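Local coordinates for BolA-like protein (Babesia bovis, PDB 3O2E) that is of unknown function but belongs to the BolA/IbaG family, and may, like relatives, take part in binding a [2Fe-2S] cluster, at residues 30-35 / 41-46. Residues are numbered along the deposited sequence; the frame is centred on the assembly and turned at random.
Sequences ERLRSM and LKVTDN
Leu-32 and Arg-33 of helix 25-36 pack against Leu-41 and Val-43 of strand 40-45, the helix-turn-strand unit that opens the alpha-beta-beta-alpha-beta order of the BolA fold, which resembles the class II KH domain. The chain reverses between the two elements, and the short segments run nearly antiparallel, at 157°, with their axes 10.3 Å apart at closest approach. No hydrogen bond joins them; side chains alone fill the gap between helix and sheet. The apolar part centres on Leu-32, whose CD1 methyl lies 3.7 Å from CD1 of Leu-41, the two leucines crossing at about a right angle. The same Leu-32 CD1 reaches CG2 of Val-43 at 4.2 Å, and thus touches two alternate residues on the helix-facing side of the strand. Val-75 of helix 68-78 also packs on Leu-32, while Ile-58 of the adjacent strand 52-59 touches Leu-41, so the contact continues into the core between helices and sheet.

Towards solvent, the second branch of Leu-41 meets an arginine. With CG anti to the backbone N (chi1 178°), Leu-41 turns CD1 to Leu-32 CD1, and CD2 mainly to Arg-33, though CD2 also approaches CB of Leu-32. The Arg-33 chain, extended from CG to NE, passes obliquely over the leucine, and its CG lies 4.0 Å from Leu-41 CD2. The aliphatic CG and the guanidinium together cover this methyl; at the charged end, NH1 makes a long, weak ion pair with Glu-29. Leu-41 CD2 sits over one face of the Arg-33 guanidinium, 3.9 Å from NE and 4.1 Å from CZ.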
ATOM      1  N   GLU A  30       5.500   1.325   7.114  1.00 15.91           N
ATOM      2  CA  GLU A  30       6.612   2.268   7.143  1.00 18.08           C
ATOM      3  C   GLU A  30       7.059   2.663   5.724  1.00 16.42           C
ATOM      4  O   GLU A  30       7.344   3.822   5.462  1.00 17.11           O
ATOM      5  CB  GLU A  30       7.738   1.678   8.021  1.00 20.04           C
ATOM      6  CG  GLU A  30       9.195   2.160   7.824  1.00 28.43           C
ATOM      7  CD  GLU A  30      10.211   1.080   8.313  1.00 36.46           C
ATOM      8  OE1 GLU A  30       9.978   0.492   9.397  1.00 43.56           O
ATOM      9  OE2 GLU A  30      11.200   0.761   7.598  1.00 41.58           O
ATOM     10  N   ARG A  31       7.144   1.697   4.819  1.00 15.32           N
ATOM     11  CA  ARG A  31       7.544   1.960   3.449  1.00 15.42           C
ATOM     12  C   ARG A  31       6.542   2.843   2.796  1.00 14.59           C
ATOM     13  O   ARG A  31       6.909   3.812   2.143  1.00 14.25           O
ATOM     14  CB  ARG A  31       7.622   0.671   2.635  1.00 15.92           C
ATOM     15  CG  ARG A  31       8.739  -0.250   2.986  1.00 19.61           C
ATOM     16  CD  ARG A  31      10.072   0.242   2.533  1.00 24.85           C
ATOM     17  NE  ARG A  31      11.046  -0.624   3.155  1.00 32.02           N
ATOM     18  CZ  ARG A  31      11.552  -0.430   4.370  1.00 39.24           C
ATOM     19  NH1 ARG A  31      11.230   0.648   5.092  1.00 42.42           N
ATOM     20  NH2 ARG A  31      12.394  -1.322   4.874  1.00 43.01           N
ATOM     21  N   LEU A  32       5.255   2.499   2.947  1.00 13.59           N
ATOM     22  CA  LEU A  32       4.184   3.306   2.322  1.00 12.83           C
ATOM     23  C   LEU A  32       4.170   4.708   2.875  1.00 12.62           C
ATOM     24  O   LEU A  32       4.025   5.671   2.116  1.00 13.34           O
ATOM     25  CB  LEU A  32       2.787   2.643   2.489  1.00 11.39           C
ATOM     26  CG  LEU A  32       2.562   1.282   1.851  1.00 14.08           C
ATOM     27  CD1 LEU A  32       1.131   0.766   2.093  1.00 12.42           C
ATOM     28  CD2 LEU A  32       2.806   1.382   0.407  1.00 13.74           C
ATOM     29  N   ARG A  33       4.243   4.837   4.205  1.00 13.28           N
ATOM     30  CA  ARG A  33       4.289   6.176   4.833  1.00 14.20           C
ATOM     31  C   ARG A  33       5.496   6.984   4.391  1.00 14.83           C
ATOM     32  O   ARG A  33       5.411   8.181   4.140  1.00 13.63           O
ATOM     33  CB  ARG A  33       4.294   6.073   6.361  1.00 15.00           C
ATOM     34  CG  ARG A  33       2.950   5.656   6.845  1.00 15.96           C
ATOM     35  CD  ARG A  33       2.924   5.242   8.298  1.00 17.03           C
ATOM     36  NE  ARG A  33       1.504   5.081   8.628  1.00 19.79           N
ATOM     37  CZ  ARG A  33       0.967   4.214   9.486  1.00 21.07           C
ATOM     38  NH1 ARG A  33       1.731   3.373  10.180  1.00 22.00           N
ATOM     39  NH2 ARG A  33      -0.380   4.226   9.644  1.00 24.18           N
ATOM     40  N   SER A  34       6.648   6.338   4.331  1.00 16.04           N
ATOM     41  CA  SER A  34       7.857   7.028   3.933  1.00 18.05           C
ATOM     42  C   SER A  34       7.748   7.611   2.506  1.00 17.90           C
ATOM     43  O   SER A  34       8.088   8.784   2.300  1.00 16.64           O
ATOM     44  CB  SER A  34       9.047   6.104   4.064  1.00 19.55           C
ATOM     45  OG  SER A  34      10.178   6.730   3.507  1.00 25.60           O
ATOM     46  N   MET A  35       7.246   6.809   1.549  1.00 17.09           N
ATOM     47  CA  MET A  35       7.184   7.244   0.136  1.00 17.58           C
ATOM     48  C   MET A  35       5.953   8.094  -0.212  1.00 16.22           C
ATOM     49  O   MET A  35       6.057   9.065  -0.974  1.00 17.28           O
ATOM     50  CB  MET A  35       7.304   6.059  -0.821  1.00 17.62           C
ATOM     51  CG  MET A  35       7.426   6.520  -2.287  1.00 23.30           C
ATOM     52  SD  MET A  35       7.591   5.367  -3.637  0.66 26.31           S
ATOM     53  CE  MET A  35       9.372   5.052  -3.713  1.00 22.77           C
ATOM     54  N   LEU A  41      -4.100   5.611   5.908  1.00 14.51           N
ATOM     55  CA  LEU A  41      -3.589   4.316   5.490  1.00 14.48           C
ATOM     56  C   LEU A  41      -4.165   3.220   6.373  1.00 15.10           C
ATOM     57  O   LEU A  41      -4.131   3.346   7.599  1.00 15.80           O
ATOM     58  CB  LEU A  41      -2.062   4.297   5.593  1.00 14.63           C
ATOM     59  CG  LEU A  41      -1.348   2.991   5.247  1.00 14.46           C
ATOM     60  CD1 LEU A  41      -1.611   2.668   3.718  1.00 13.07           C
ATOM     61  CD2 LEU A  41       0.134   3.035   5.621  1.00 13.41           C
ATOM     62  N   LYS A  42      -4.739   2.186   5.763  1.00 13.98           N
ATOM     63  CA  LYS A  42      -5.221   1.023   6.502  1.00 14.67           C
ATOM     64  C   LYS A  42      -4.606  -0.194   5.828  1.00 13.49           C
ATOM     65  O   LYS A  42      -4.941  -0.507   4.687  1.00 13.63           O
ATOM     66  CB  LYS A  42      -6.781   0.936   6.512  1.00 15.96           C
ATOM     67  N   VAL A  43      -3.644  -0.825   6.482  1.00 13.93           N
ATOM     68  CA  VAL A  43      -3.064  -2.059   5.969  1.00 13.36           C
ATOM     69  C   VAL A  43      -3.648  -3.240   6.738  1.00 14.41           C
ATOM     70  O   VAL A  43      -3.595  -3.261   7.952  1.00 15.11           O
ATOM     71  CB  VAL A  43      -1.524  -2.050   6.084  1.00 12.69           C
ATOM     72  CG1 VAL A  43      -0.924  -3.421   5.611  1.00 12.02           C
ATOM     73  CG2 VAL A  43      -0.965  -0.929   5.279  1.00 13.48           C
ATOM     74  N   THR A  44      -4.200  -4.203   5.989  1.00 15.47           N
ATOM     75  CA  THR A  44      -4.717  -5.489   6.488  1.00 16.56           C
ATOM     76  C   THR A  44      -3.654  -6.536   6.276  1.00 15.58           C
ATOM     77  O   THR A  44      -3.134  -6.703   5.158  1.00 14.34           O
ATOM     78  CB  THR A  44      -5.988  -5.935   5.734  1.00 16.51           C
ATOM     79  OG1 THR A  44      -7.000  -4.950   5.887  1.00 20.03           O
ATOM     80  CG2 THR A  44      -6.587  -7.256   6.251  1.00 18.17           C
ATOM     81  N   ASP A  45      -3.335  -7.245   7.363  1.00 15.98           N
ATOM     82  CA  ASP A  45      -2.440  -8.369   7.312  1.00 14.75           C
ATOM     83  C   ASP A  45      -3.232  -9.603   6.875  1.00 14.46           C
ATOM     84  O   ASP A  45      -4.071 -10.150   7.595  1.00 15.16           O
ATOM     85  CB  ASP A  45      -1.777  -8.588   8.677  1.00 15.61           C
ATOM     86  CG  ASP A  45      -0.607  -9.587   8.625  1.00 17.05           C
ATOM     87  OD1 ASP A  45      -0.469 -10.333   7.640  1.00 16.79           O
ATOM     88  OD2 ASP A  45       0.181  -9.623   9.587  1.00 19.13           O
ATOM     89  N   ASN A  46      -2.959 -10.009   5.665  1.00 13.48           N
ATOM     90  CA  ASN A  46      -3.603 -11.120   5.036  1.00 14.41           C
ATOM     91  C   ASN A  46      -2.641 -12.323   4.883  1.00 13.51           C
ATOM     92  O   ASN A  46      -2.877 -13.241   4.092  1.00 14.96           O
ATOM     93  CB  ASN A  46      -4.145 -10.556   3.733  1.00 15.14           C
ATOM     94  CG  ASN A  46      -4.950 -11.537   2.932  1.00 17.60           C
ATOM     95  OD1 ASN A  46      -5.827 -12.256   3.436  1.00 21.33           O
ATOM     96  ND2 ASN A  46      -4.667 -11.542   1.625  1.00 20.14           N
TER